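Local atomic coordinates of chitosanase (Bacillus subtilis subsp. subtilis str. 168, PDB entry 7C6C), a protein that hydrolyses internal beta-(1->4) linkages between D-glucosamine residues of partly acetylated chitosan, probably helping the bacterium resist fungal pathogens. Residues 114-126 against 137-149. Numbering follows the deposited sequence. Where two conformers were deposited one is given.
Sequences NDHLYYQPAMKRS and RAVMYDTVIQHGD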
ATOM      1  N   ASN A 114       5.283  -6.101   5.829  1.00 10.45           N
ATOM      2  CA  ASN A 114       4.992  -4.722   5.449  1.00 10.64           C
ATOM      3  C   ASN A 114       6.219  -3.839   5.604  1.00 10.45           C
ATOM      4  O   ASN A 114       6.496  -2.988   4.750  1.00 10.62           O
ATOM      5  CB  ASN A 114       3.850  -4.172   6.294  1.00 11.04           C
ATOM      6  CG  ASN A 114       3.568  -2.725   5.978  1.00 11.06           C
ATOM      7  OD1 ASN A 114       3.052  -2.415   4.905  1.00 12.10           O
ATOM      8  ND2 ASN A 114       3.931  -1.823   6.889  1.00 11.82           N
ATOM      9  N   ASP A 115       6.961  -4.018   6.697  1.00 10.99           N
ATOM     10  CA  ASP A 115       8.135  -3.186   6.922  1.00 11.82           C
ATOM     11  C   ASP A 115       9.182  -3.432   5.844  1.00 12.16           C
ATOM     12  O   ASP A 115       9.774  -2.489   5.301  1.00 13.16           O
ATOM     13  CB  ASP A 115       8.699  -3.478   8.312  1.00 14.11           C
ATOM     14  CG  ASP A 115       9.855  -2.583   8.668  1.00 16.39           C
ATOM     15  OD1 ASP A 115       9.648  -1.356   8.752  1.00 16.46           O
ATOM     16  OD2 ASP A 115      10.970  -3.106   8.865  1.00 19.74           O
ATOM     17  N   HIS A 116       9.405  -4.701   5.508  1.00 11.89           N
ATOM     18  CA  HIS A 116      10.469  -5.064   4.584  1.00 12.89           C
ATOM     19  C   HIS A 116      10.106  -4.739   3.140  1.00 12.37           C
ATOM     20  O   HIS A 116      10.969  -4.301   2.370  1.00 13.65           O
ATOM     21  CB  HIS A 116      10.764  -6.555   4.734  1.00 15.47           C
ATOM     22  CG  HIS A 116      11.857  -7.050   3.843  1.00 19.34           C
ATOM     23  ND1 HIS A 116      13.163  -6.617   3.950  1.00 22.04           N
ATOM     24  CD2 HIS A 116      11.841  -7.946   2.828  1.00 20.93           C
ATOM     25  CE1 HIS A 116      13.902  -7.229   3.042  1.00 22.24           C
ATOM     26  NE2 HIS A 116      13.124  -8.036   2.343  1.00 22.62           N
ATOM     27  N   LEU A 117       8.849  -4.953   2.751  1.00 11.58           N
ATOM     28  CA  LEU A 117       8.457  -4.781   1.357  1.00 12.07           C
ATOM     29  C   LEU A 117       7.968  -3.379   1.033  1.00 11.70           C
ATOM     30  O   LEU A 117       8.091  -2.943  -0.115  1.00 13.07           O
ATOM     31  CB  LEU A 117       7.338  -5.758   0.985  1.00 12.20           C
ATOM     32  CG  LEU A 117       7.667  -7.252   0.997  1.00 13.77           C
ATOM     33  CD1 LEU A 117       6.529  -8.027   0.358  1.00 14.14           C
ATOM     34  CD2 LEU A 117       8.978  -7.548   0.286  1.00 16.40           C
ATOM     35  N   TYR A 118       7.395  -2.664   1.998  1.00 11.20           N
ATOM     36  CA  TYR A 118       6.715  -1.408   1.698  0.50 11.10           C
ATOM     37  C   TYR A 118       7.289  -0.225   2.468  1.00 11.40           C
ATOM     38  O   TYR A 118       7.738   0.740   1.846  1.00 12.10           O
ATOM     39  CB  TYR A 118       5.190  -1.536   1.879  0.50 10.65           C
ATOM     40  CG  TYR A 118       4.601  -2.821   1.321  0.50  9.71           C
ATOM     41  CD1 TYR A 118       4.786  -3.184  -0.012  0.50 10.64           C
ATOM     42  CD2 TYR A 118       3.870  -3.677   2.132  0.50  9.18           C
ATOM     43  CE1 TYR A 118       4.254  -4.371  -0.515  0.50 10.35           C
ATOM     44  CE2 TYR A 118       3.343  -4.858   1.638  0.50 10.09           C
ATOM     45  CZ  TYR A 118       3.532  -5.199   0.321  0.50 10.49           C
ATOM     46  OH  TYR A 118       2.990  -6.373  -0.145  0.50 10.94           O
ATOM     47  N   TYR A 119       7.300  -0.263   3.802  1.00 11.20           N
ATOM     48  CA  TYR A 119       7.721   0.927   4.535  1.00 11.63           C
ATOM     49  C   TYR A 119       9.183   1.267   4.277  1.00 12.30           C
ATOM     50  O   TYR A 119       9.503   2.406   3.918  1.00 12.86           O
ATOM     51  CB  TYR A 119       7.463   0.787   6.028  1.00 12.02           C
ATOM     52  CG  TYR A 119       7.899   2.015   6.791  1.00 12.34           C
ATOM     53  CD1 TYR A 119       7.264   3.240   6.597  1.00 12.47           C
ATOM     54  CD2 TYR A 119       8.962   1.966   7.683  1.00 13.08           C
ATOM     55  CE1 TYR A 119       7.670   4.372   7.281  1.00 13.13           C
ATOM     56  CE2 TYR A 119       9.373   3.099   8.376  1.00 13.69           C
ATOM     57  CZ  TYR A 119       8.717   4.296   8.171  1.00 14.10           C
ATOM     58  OH  TYR A 119       9.106   5.428   8.847  1.00 16.60           O
ATOM     59  N   GLN A 120      10.093   0.309   4.483  1.00 13.59           N
ATOM     60  CA  GLN A 120      11.508   0.621   4.282  1.00 15.02           C
ATOM     61  C   GLN A 120      11.816   1.006   2.844  1.00 15.20           C
ATOM     62  O   GLN A 120      12.521   2.008   2.635  1.00 15.43           O
ATOM     63  CB  GLN A 120      12.416  -0.492   4.818  1.00 16.62           C
ATOM     64  CG  GLN A 120      12.277  -0.763   6.307  1.00 19.14           C
ATOM     65  CD  GLN A 120      12.631   0.427   7.173  1.00 22.29           C
ATOM     66  OE1 GLN A 120      13.407   1.294   6.775  1.00 23.97           O
ATOM     67  NE2 GLN A 120      12.068   0.466   8.373  1.00 22.90           N
ATOM     68  N   PRO A 121      11.329   0.297   1.820  1.00 14.77           N
ATOM     69  CA  PRO A 121      11.567   0.779   0.451  1.00 15.19           C
ATOM     70  C   PRO A 121      10.983   2.155   0.184  1.00 14.36           C
ATOM     71  O   PRO A 121      11.602   2.960  -0.523  1.00 15.66           O
ATOM     72  CB  PRO A 121      10.939  -0.321  -0.414  1.00 15.83           C
ATOM     73  CG  PRO A 121      11.079  -1.552   0.428  1.00 16.08           C
ATOM     74  CD  PRO A 121      10.791  -1.078   1.822  1.00 15.03           C
ATOM     75  N   ALA A 122       9.812   2.468   0.746  1.00 13.50           N
ATOM     76  CA  ALA A 122       9.255   3.804   0.568  1.00 13.25           C
ATOM     77  C   ALA A 122      10.156   4.865   1.182  1.00 13.46           C
ATOM     78  O   ALA A 122      10.361   5.931   0.589  1.00 14.60           O
ATOM     79  CB  ALA A 122       7.853   3.886   1.170  1.00 13.49           C
ATOM     80  N   MET A 123      10.687   4.604   2.381  1.00 13.56           N
ATOM     81  CA  MET A 123      11.557   5.590   3.019  1.00 14.08           C
ATOM     82  C   MET A 123      12.894   5.711   2.296  1.00 15.83           C
ATOM     83  O   MET A 123      13.463   6.808   2.232  1.00 16.73           O
ATOM     84  CB  MET A 123      11.764   5.265   4.503  1.00 14.29           C
ATOM     85  CG  MET A 123      10.496   5.298   5.357  1.00 14.45           C
ATOM     86  SD  MET A 123       9.524   6.823   5.238  1.00 14.94           S
ATOM     87  CE  MET A 123       8.242   6.341   4.080  1.00 15.97           C
ATOM     88  N   LYS A 124      13.402   4.602   1.748  1.00 16.19           N
ATOM     89  CA  LYS A 124      14.664   4.643   1.017  1.00 17.55           C
ATOM     90  C   LYS A 124      14.528   5.451  -0.265  1.00 17.38           C
ATOM     91  O   LYS A 124      15.378   6.295  -0.570  1.00 18.20           O
ATOM     92  CB  LYS A 124      15.142   3.222   0.715  1.00 20.19           C
ATOM     93  CG  LYS A 124      16.441   3.176  -0.075  1.00 23.36           C
ATOM     94  CD  LYS A 124      16.865   1.750  -0.394  1.00 26.70           C
ATOM     95  CE  LYS A 124      18.285   1.709  -0.937  1.00 29.07           C
ATOM     96  NZ  LYS A 124      18.649   0.353  -1.421  1.00 30.73           N
ATOM     97  N   ARG A 125      13.469   5.204  -1.039  1.00 17.20           N
ATOM     98  CA  ARG A 125      13.275   5.981  -2.259  1.00 17.19           C
ATOM     99  C   ARG A 125      12.961   7.440  -1.945  1.00 16.86           C
ATOM    100  O   ARG A 125      13.357   8.334  -2.704  1.00 17.74           O
ATOM    101  CB  ARG A 125      12.196   5.350  -3.142  1.00 18.55           C
ATOM    102  CG  ARG A 125      12.571   3.973  -3.699  1.00 19.36           C
ATOM    103  CD  ARG A 125      11.959   3.732  -5.076  1.00 21.05           C
ATOM    104  NE  ARG A 125      12.136   2.358  -5.554  1.00 22.62           N
ATOM    105  CZ  ARG A 125      13.178   1.938  -6.263  1.00 23.97           C
ATOM    106  NH1 ARG A 125      14.157   2.777  -6.572  1.00 23.62           N
ATOM    107  NH2 ARG A 125      13.244   0.674  -6.656  1.00 25.08           N
ATOM    108  N   SER A 126      12.279   7.703  -0.825  1.00 16.77           N
ATOM    109  CA  SER A 126      12.076   9.076  -0.372  1.00 16.85           C
ATOM    110  C   SER A 126      13.410   9.756  -0.099  1.00 18.01           C
ATOM    111  O   SER A 126      13.631  10.901  -0.508  1.00 18.17           O
ATOM    112  CB  SER A 126      11.217   9.076   0.892  1.00 16.39           C
ATOM    113  OG  SER A 126       9.893   8.665   0.616  1.00 15.63           O
ATOM    114  N   ARG A 137       6.546  11.718   2.429  1.00 11.79           N
ATOM    115  CA  ARG A 137       6.903  10.349   2.794  1.00 11.89           C
ATOM    116  C   ARG A 137       5.665   9.477   2.976  1.00 11.48           C
ATOM    117  O   ARG A 137       5.659   8.308   2.577  1.00 11.77           O
ATOM    118  CB  ARG A 137       7.770  10.348   4.054  1.00 12.96           C
ATOM    119  CG  ARG A 137       9.164  10.906   3.818  1.00 15.21           C
ATOM    120  CD  ARG A 137       9.967  10.980   5.099  1.00 18.48           C
ATOM    121  NE  ARG A 137      11.243  11.655   4.873  1.00 21.23           N
ATOM    122  CZ  ARG A 137      11.947  12.279   5.813  1.00 24.06           C
ATOM    123  NH1 ARG A 137      11.510  12.320   7.064  1.00 25.09           N
ATOM    124  NH2 ARG A 137      13.092  12.869   5.499  1.00 25.30           N
ATOM    125  N   ALA A 138       4.603  10.033   3.566  1.00 10.82           N
ATOM    126  CA  ALA A 138       3.359   9.283   3.713  1.00 11.11           C
ATOM    127  C   ALA A 138       2.742   8.962   2.358  1.00 10.73           C
ATOM    128  O   ALA A 138       2.194   7.869   2.157  1.00 11.02           O
ATOM    129  CB  ALA A 138       2.379  10.071   4.576  1.00 11.74           C
ATOM    130  N   VAL A 139       2.808   9.906   1.418  1.00 10.36           N
ATOM    131  CA  VAL A 139       2.323   9.630   0.071  1.00 11.14           C
ATOM    132  C   VAL A 139       3.129   8.504  -0.566  1.00 10.83           C
ATOM    133  O   VAL A 139       2.564   7.612  -1.210  1.00 11.43           O
ATOM    134  CB  VAL A 139       2.323  10.904  -0.792  1.00 11.68           C
ATOM    135  CG1 VAL A 139       1.961  10.577  -2.237  1.00 11.98           C
ATOM    136  CG2 VAL A 139       1.367  11.952  -0.219  1.00 11.85           C
ATOM    137  N   MET A 140       4.462   8.529  -0.406  1.00 11.26           N
ATOM    138  CA  MET A 140       5.277   7.450  -0.965  1.00 11.12           C
ATOM    139  C   MET A 140       4.902   6.103  -0.361  1.00 10.97           C
ATOM    140  O   MET A 140       4.810   5.098  -1.076  1.00 11.60           O
ATOM    141  CB  MET A 140       6.770   7.716  -0.738  1.00 12.28           C
ATOM    142  CG  MET A 140       7.318   8.989  -1.370  1.00 13.60           C
ATOM    143  SD  MET A 140       7.053   9.162  -3.147  1.00 15.07           S
ATOM    144  CE  MET A 140       5.804  10.452  -3.150  1.00 15.78           C
ATOM    145  N   TYR A 141       4.690   6.072   0.956  1.00 10.74           N
ATOM    146  CA  TYR A 141       4.331   4.841   1.654  1.00 10.70           C
ATOM    147  C   TYR A 141       3.015   4.279   1.118  1.00 10.72           C
ATOM    148  O   TYR A 141       2.919   3.091   0.785  1.00 11.07           O
ATOM    149  CB  TYR A 141       4.238   5.180   3.144  1.00 10.81           C
ATOM    150  CG  TYR A 141       4.085   4.065   4.157  1.00 10.19           C
ATOM    151  CD1 TYR A 141       4.221   2.721   3.821  1.00 10.43           C
ATOM    152  CD2 TYR A 141       3.810   4.380   5.483  1.00 10.40           C
ATOM    153  CE1 TYR A 141       4.082   1.729   4.783  1.00 10.37           C
ATOM    154  CE2 TYR A 141       3.671   3.408   6.441  1.00 10.50           C
ATOM    155  CZ  TYR A 141       3.805   2.083   6.088  1.00 10.15           C
ATOM    156  OH  TYR A 141       3.679   1.103   7.045  1.00 10.79           O
ATOM    157  N   ASP A 142       1.991   5.129   1.005  1.00 10.25           N
ATOM    158  CA  ASP A 142       0.719   4.670   0.457  1.00 10.03           C
ATOM    159  C   ASP A 142       0.882   4.201  -0.983  1.00 10.29           C
ATOM    160  O   ASP A 142       0.269   3.207  -1.399  1.00 10.92           O
ATOM    161  CB  ASP A 142      -0.320   5.785   0.519  1.00 10.16           C
ATOM    162  CG  ASP A 142      -1.677   5.311   0.067  1.00 10.24           C
ATOM    163  OD1 ASP A 142      -2.274   4.492   0.790  1.00 10.25           O
ATOM    164  OD2 ASP A 142      -2.130   5.729  -1.021  1.00 10.73           O
ATOM    165  N   THR A 143       1.710   4.905  -1.760  1.00 10.18           N
ATOM    166  CA  THR A 143       1.878   4.567  -3.169  1.00 11.07           C
ATOM    167  C   THR A 143       2.483   3.181  -3.337  1.00 11.30           C
ATOM    168  O   THR A 143       2.011   2.386  -4.156  1.00 11.45           O
ATOM    169  CB  THR A 143       2.746   5.618  -3.868  1.00 11.62           C
ATOM    170  OG1 THR A 143       2.106   6.896  -3.783  1.00 12.10           O
ATOM    171  CG2 THR A 143       2.939   5.272  -5.341  1.00 12.28           C
ATOM    172  N   VAL A 144       3.531   2.866  -2.573  1.00 11.52           N
ATOM    173  CA  VAL A 144       4.159   1.562  -2.769  1.00 11.97           C
ATOM    174  C   VAL A 144       3.217   0.437  -2.359  1.00 11.68           C
ATOM    175  O   VAL A 144       3.233  -0.643  -2.959  1.00 12.17           O
ATOM    176  CB  VAL A 144       5.548   1.484  -2.099  1.00 12.74           C
ATOM    177  CG1 VAL A 144       5.435   1.359  -0.590  1.00 13.42           C
ATOM    178  CG2 VAL A 144       6.352   0.316  -2.663  1.00 14.07           C
ATOM    179  N   ILE A 145       2.364   0.675  -1.363  1.00 11.34           N
ATOM    180  CA  ILE A 145       1.419  -0.352  -0.944  1.00 11.62           C
ATOM    181  C   ILE A 145       0.448  -0.680  -2.068  1.00 11.79           C
ATOM    182  O   ILE A 145       0.138  -1.852  -2.312  1.00 13.75           O
ATOM    183  CB  ILE A 145       0.708   0.061   0.358  1.00 12.12           C
ATOM    184  CG1 ILE A 145       1.669  -0.073   1.543  1.00 13.03           C
ATOM    185  CG2 ILE A 145      -0.546  -0.777   0.572  1.00 12.79           C
ATOM    186  CD1 ILE A 145       1.176   0.562   2.799  1.00 13.62           C
ATOM    187  N   GLN A 146      -0.038   0.339  -2.781  1.00 11.20           N
ATOM    188  CA  GLN A 146      -0.991   0.072  -3.853  1.00 11.18           C
ATOM    189  C   GLN A 146      -0.299  -0.363  -5.143  1.00 11.71           C
ATOM    190  O   GLN A 146      -0.757  -1.297  -5.811  1.00 12.50           O
ATOM    191  CB  GLN A 146      -1.878   1.290  -4.108  1.00 12.13           C
ATOM    192  CG  GLN A 146      -2.855   1.056  -5.250  1.00 12.84           C
ATOM    193  CD  GLN A 146      -3.872   2.174  -5.421  1.00 12.58           C
ATOM    194  OE1 GLN A 146      -3.573   3.350  -5.206  1.00 13.53           O
ATOM    195  NE2 GLN A 146      -5.075   1.811  -5.850  1.00 14.45           N
ATOM    196  N   HIS A 147       0.799   0.294  -5.509  1.00 11.54           N
ATOM    197  CA  HIS A 147       1.398   0.112  -6.826  1.00 12.05           C
ATOM    198  C   HIS A 147       2.500  -0.936  -6.858  1.00 12.75           C
ATOM    199  O   HIS A 147       2.861  -1.401  -7.945  1.00 13.54           O
ATOM    200  CB  HIS A 147       1.956   1.448  -7.324  1.00 12.43           C
ATOM    201  CG  HIS A 147       0.909   2.491  -7.548  1.00 12.47           C
ATOM    202  ND1 HIS A 147       0.465   2.846  -8.807  1.00 13.18           N
ATOM    203  CD2 HIS A 147       0.217   3.256  -6.673  1.00 12.79           C
ATOM    204  CE1 HIS A 147      -0.455   3.789  -8.690  1.00 13.08           C
ATOM    205  NE2 HIS A 147      -0.625   4.056  -7.405  1.00 12.77           N
ATOM    206  N   GLY A 148       3.040  -1.315  -5.706  1.00 13.21           N
ATOM    207  CA  GLY A 148       4.166  -2.222  -5.650  1.00 13.95           C
ATOM    208  C   GLY A 148       5.481  -1.534  -5.966  1.00 15.28           C
ATOM    209  O   GLY A 148       5.531  -0.425  -6.496  1.00 15.47           O
ATOM    210  N   ASP A 149       6.576  -2.228  -5.648  1.00 16.18           N
ATOM    211  CA  ASP A 149       7.931  -1.743  -5.907  1.00 18.48           C
ATOM    212  C   ASP A 149       8.608  -2.523  -7.033  1.00 18.80           C
ATOM    213  O   ASP A 149       9.812  -2.775  -6.994  1.00 19.17           O
ATOM    214  CB  ASP A 149       8.776  -1.779  -4.634  1.00 19.92           C
ATOM    215  CG  ASP A 149      10.040  -0.932  -4.731  1.00 21.87           C
ATOM    216  OD1 ASP A 149      10.085   0.014  -5.545  1.00 22.00           O
ATOM    217  OD2 ASP A 149      11.001  -1.219  -3.983  1.00 24.37           O
TER
HETATM  218  O   HOH W   1      12.211  -1.562  -7.618  1.00 38.63           O
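The phenol oxygen of Tyr-141 is gripped from two residues: Asn-114 ND2 donates to Tyr-141 OH at 2.9 Å with an N-H...O angle of 159°, and Glu-12 OE2 of helix 5-20 is its second hydrogen-bond partner. The bond lies in the amide plane of Asn-114 and meets the tyrosine ring at its edge, which should restrict rotation of both groups. The trans first torsion of Tyr-141 carries its ring toward helix 104-128, where it sits as a knob among Asn-114, Tyr-119, Ala-122 and Met-123. One face of this ring receives the edge of Tyr-119, an edge-to-face pair with planes 60° apart; Tyr-119 CD1 stands over the ring centre, 3.6 Å from Tyr-141 CE2. At its far end, Tyr-119 OH is bonded to the backbone N of Leu-3.

At Ala-122 the backbones come close, its CB 3.7 Å from Tyr-141 CA. Val-144 CG1 fits beside this methyl and, in the conformer of Tyr-118 given, one of two deposited, lies 3.4 Å from Tyr-118 O. Toward the start of segment 137-149, the bent chain of Met-123 carries CE to within 3.6 Å of Arg-137 O.

Beyond the end of helix 134-147, Gly-148 has positive phi and Asp-149 turns back toward helix 104-128. There Arg-125 NE forms a salt bridge to Asp-149 OD1 at 3.1 Å. Asp-149 OD1 lies in the guanidinium plane of Arg-125 and uses its syn lone pair, while the carboxylate is turned steeply against that plane. Tyr-157 adds a cation-pi partner for Arg-125.

The axes approach to 8.6 Å at 135°, describing an inclined, roughly antiparallel helix pair in the buried alpha-helical core of this family 46, lysozyme-clan fold; Ile-145 places it beside Glu-19, the predicted proton donor.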